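Local coordinates for fucoxanthin chlorophyll a/c-binding protein Lhcq11 (Chaetoceros gracilis, PDB 6L4U) that probably harvests light for photosynthesis, holding chlorophylls a and c and the carotenoids around a small bundle of helices, at residues Y[218-221]-Y[222-225]. Sequence-based numbering, arbitrary orientation.
With CLA (chlorophyll a), chain B.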
loop_
_atom_site.group_PDB
_atom_site.type_symbol
_atom_site.label_atom_id
_atom_site.label_comp_id
_atom_site.label_asym_id
_atom_site.label_seq_id
_atom_site.Cartn_x
_atom_site.Cartn_y
_atom_site.Cartn_z
ATOM N N GLY Y 218 -3.496 -49.859 64.430
ATOM C CA GLY Y 218 -3.936 -48.926 63.417
ATOM C C GLY Y 218 -4.444 -49.617 62.172
ATOM O O GLY Y 218 -5.391 -49.132 61.549
ATOM N N ARG Y 219 -3.823 -50.748 61.811
ATOM C CA ARG Y 219 -4.225 -51.506 60.625
ATOM C C ARG Y 219 -5.648 -52.030 60.751
ATOM O O ARG Y 219 -6.408 -52.021 59.776
ATOM C CB ARG Y 219 -3.271 -52.676 60.402
ATOM C CG ARG Y 219 -2.029 -52.358 59.614
ATOM C CD ARG Y 219 -1.024 -53.486 59.728
ATOM N NE ARG Y 219 0.255 -53.143 59.119
ATOM C CZ ARG Y 219 1.311 -53.948 59.092
ATOM N NH1 ARG Y 219 1.240 -55.155 59.633
ATOM N NH2 ARG Y 219 2.435 -53.548 58.520
ATOM N N LEU Y 220 -6.023 -52.481 61.948
ATOM C CA LEU Y 220 -7.372 -52.988 62.160
ATOM C C LEU Y 220 -8.387 -51.851 62.188
ATOM O O LEU Y 220 -9.572 -52.061 61.915
ATOM C CB LEU Y 220 -7.408 -53.807 63.451
ATOM C CG LEU Y 220 -8.554 -54.791 63.685
ATOM C CD1 LEU Y 220 -8.017 -56.062 64.313
ATOM C CD2 LEU Y 220 -9.599 -54.184 64.589
ATOM N N ALA Y 221 -7.939 -50.633 62.498
ATOM C CA ALA Y 221 -8.849 -49.495 62.470
ATOM C C ALA Y 221 -9.196 -49.081 61.050
ATOM O O ALA Y 221 -10.330 -48.660 60.795
ATOM C CB ALA Y 221 -8.241 -48.315 63.216
ATOM N N MET Y 222 -8.241 -49.181 60.123
ATOM C CA MET Y 222 -8.501 -48.772 58.747
ATOM C C MET Y 222 -9.470 -49.727 58.064
ATOM O O MET Y 222 -10.331 -49.295 57.291
ATOM C CB MET Y 222 -7.186 -48.663 57.975
ATOM C CG MET Y 222 -6.150 -47.838 58.713
ATOM S SD MET Y 222 -4.429 -48.151 58.288
ATOM C CE MET Y 222 -4.508 -48.099 56.517
ATOM N N ILE Y 223 -9.375 -51.024 58.363
ATOM C CA ILE Y 223 -10.402 -51.941 57.879
ATOM C C ILE Y 223 -11.661 -51.833 58.734
ATOM O O ILE Y 223 -12.743 -52.256 58.312
ATOM C CB ILE Y 223 -9.870 -53.385 57.827
ATOM C CG1 ILE Y 223 -9.519 -53.885 59.223
ATOM C CG2 ILE Y 223 -8.654 -53.468 56.927
ATOM C CD1 ILE Y 223 -9.206 -55.350 59.283
ATOM N N GLY Y 224 -11.549 -51.270 59.939
ATOM C CA GLY Y 224 -12.740 -50.981 60.719
ATOM C C GLY Y 224 -13.462 -49.740 60.231
ATOM O O GLY Y 224 -14.695 -49.702 60.194
ATOM N N VAL Y 225 -12.705 -48.706 59.855
ATOM C CA VAL Y 225 -13.296 -47.504 59.276
ATOM C C VAL Y 225 -13.855 -47.758 57.882
ATOM O O VAL Y 225 -14.988 -47.346 57.594
ATOM C CB VAL Y 225 -12.259 -46.366 59.270
ATOM C CG1 VAL Y 225 -12.704 -45.222 58.395
ATOM C CG2 VAL Y 225 -12.054 -45.852 60.680
HETATM MG MG CLA B . 0.680 -52.189 55.248
HETATM C CHA CLA B . 3.418 -54.277 55.009
HETATM C CHB CLA B . 2.423 -49.826 53.542
HETATM C CHC CLA B . -2.188 -50.425 55.073
HETATM C CHD CLA B . -1.254 -55.100 56.514
HETATM N NA CLA B . 2.559 -52.074 54.379
HETATM C C1A CLA B . 3.551 -52.889 54.431
HETATM C C2A CLA B . 4.855 -52.407 53.830
HETATM C C3A CLA B . 4.499 -50.984 53.457
HETATM C C4A CLA B . 3.055 -50.967 53.818
HETATM C CMA CLA B . 5.244 -50.042 54.391
HETATM C CAA CLA B . 5.160 -53.189 52.527
HETATM C CBA CLA B . 5.522 -52.449 51.235
HETATM C CGA CLA B . 4.331 -52.391 50.308
HETATM O O1A CLA B . 3.973 -53.364 49.671
HETATM O O2A CLA B . 3.594 -51.145 50.196
HETATM N NB CLA B . 0.196 -50.391 54.414
HETATM C C1B CLA B . 1.012 -49.526 53.815
HETATM C C2B CLA B . 0.378 -48.235 53.432
HETATM C C3B CLA B . -1.009 -48.428 53.896
HETATM C C4B CLA B . -0.999 -49.799 54.476
HETATM C CMB CLA B . 0.959 -47.034 52.747
HETATM C CAB CLA B . -2.142 -47.476 53.792
HETATM C CBB CLA B . -3.227 -47.776 53.105
HETATM N NC CLA B . -1.276 -52.680 55.694
HETATM C C1C CLA B . -2.294 -51.811 55.559
HETATM C C2C CLA B . -3.627 -52.343 55.950
HETATM C C3C CLA B . -3.332 -53.717 56.371
HETATM C C4C CLA B . -1.867 -53.806 56.174
HETATM C CMC CLA B . -4.974 -51.682 55.935
HETATM C CAC CLA B . -4.291 -54.766 56.880
HETATM C CBC CLA B . -4.757 -55.544 55.672
HETATM N ND CLA B . 0.889 -54.181 55.623
HETATM C C1D CLA B . 0.164 -55.262 56.228
HETATM C C2D CLA B . 0.938 -56.486 56.525
HETATM C C3D CLA B . 2.265 -56.054 56.030
HETATM C C4D CLA B . 2.139 -54.764 55.541
HETATM C CMD CLA B . 0.665 -57.832 57.130
HETATM C CAD CLA B . 3.666 -56.477 55.835
HETATM O OBD CLA B . 4.155 -57.611 56.181
HETATM C CBD CLA B . 4.417 -55.357 55.244
HETATM C CGD CLA B . 5.297 -54.867 56.349
HETATM O O1D CLA B . 4.966 -53.913 57.030
HETATM O O2D CLA B . 6.543 -55.541 56.651
HETATM C CED CLA B . 7.107 -55.399 57.950
HETATM C C1 CLA B . 2.178 -51.227 50.157
HETATM C C2 CLA B . 1.534 -50.232 49.221
HETATM C C3 CLA B . 0.300 -49.763 49.482
HETATM C C4 CLA B . -0.456 -50.227 50.694
HETATM C C5 CLA B . -0.362 -48.779 48.552
HETATM C C6 CLA B . -1.376 -49.446 47.626
HETATM C C7 CLA B . -2.803 -49.221 48.116
HETATM C C8 CLA B . -3.833 -49.791 47.161
HETATM C C9 CLA B . -4.555 -48.663 46.434
HETATM C C10 CLA B . -4.801 -50.671 47.938
HETATM C C11 CLA B . -5.891 -51.230 47.037
HETATM C C12 CLA B . -7.191 -51.382 47.811
HETATM C C13 CLA B . -7.088 -52.518 48.818
HETATM C C14 CLA B . -7.124 -53.875 48.126
HETATM C C15 CLA B . -8.216 -52.380 49.830
HETATM C C16 CLA B . -9.590 -52.597 49.207
HETATM C C17 CLA B . -10.646 -52.834 50.281
HETATM C C18 CLA B . -10.736 -51.650 51.234
HETATM C C19 CLA B . -10.651 -52.111 52.684
HETATM C C20 CLA B . -12.005 -50.844 50.984
#
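Met222 lays CG and SD beside the carbonyl oxygen of Gly218, one turn back on helix 208-230, with CG 3.2 Å from Gly218 O. The same oxygen accepts the backbone N-H of Met222 (N to O 3.2 Å), and Val225 N meets Ala221 O in a shorter bond of 2.6 Å. This helical pattern also joins Ile223 to Arg219 and Gly224 to Leu220, both weakly. On the flank of this turn Arg219 and Met222 reach out to one chlorophyll a. The arginine chain runs extended from CG to NE (chi3 -173°), which carries its guanidinium flat over ring D of the macrocycle, with C1D 3.3 Å above the guanidinium plane and over its centre. At its edge, in plane, NH2 gives a weak hydrogen bond of 3.0 Å to the carbonyl oxygen O1D of the methyl ester, and NE forms a salt bridge with Glu99 of helix 89-115. A long, flat, charged side chain suits this place because it can both lie on the macrocycle and reach Glu99. The flexible thioether suits the place one turn further on the same side: Met222 bends at chi3 (48°), bringing CE to 3.6 Å from the methine CHC, while its side chain also packs on His102 and Ala106. Ile223 sets CG1 against Leu220 O at 3.3 Å. Were Arg219 an alanine, Glu99 would probably lose this charge partner and O1D this donor, and part of the ring D face would be left uncovered. Held by the salt bridge at NE and the weaker bond at NH2, the guanidinium probably has little freedom to turn; its charge may slightly tune the pigment's electronic levels, while the Glu-Arg pair, characteristic of the chlorophyll a/b-binding family, ties two helices together beside the pigment.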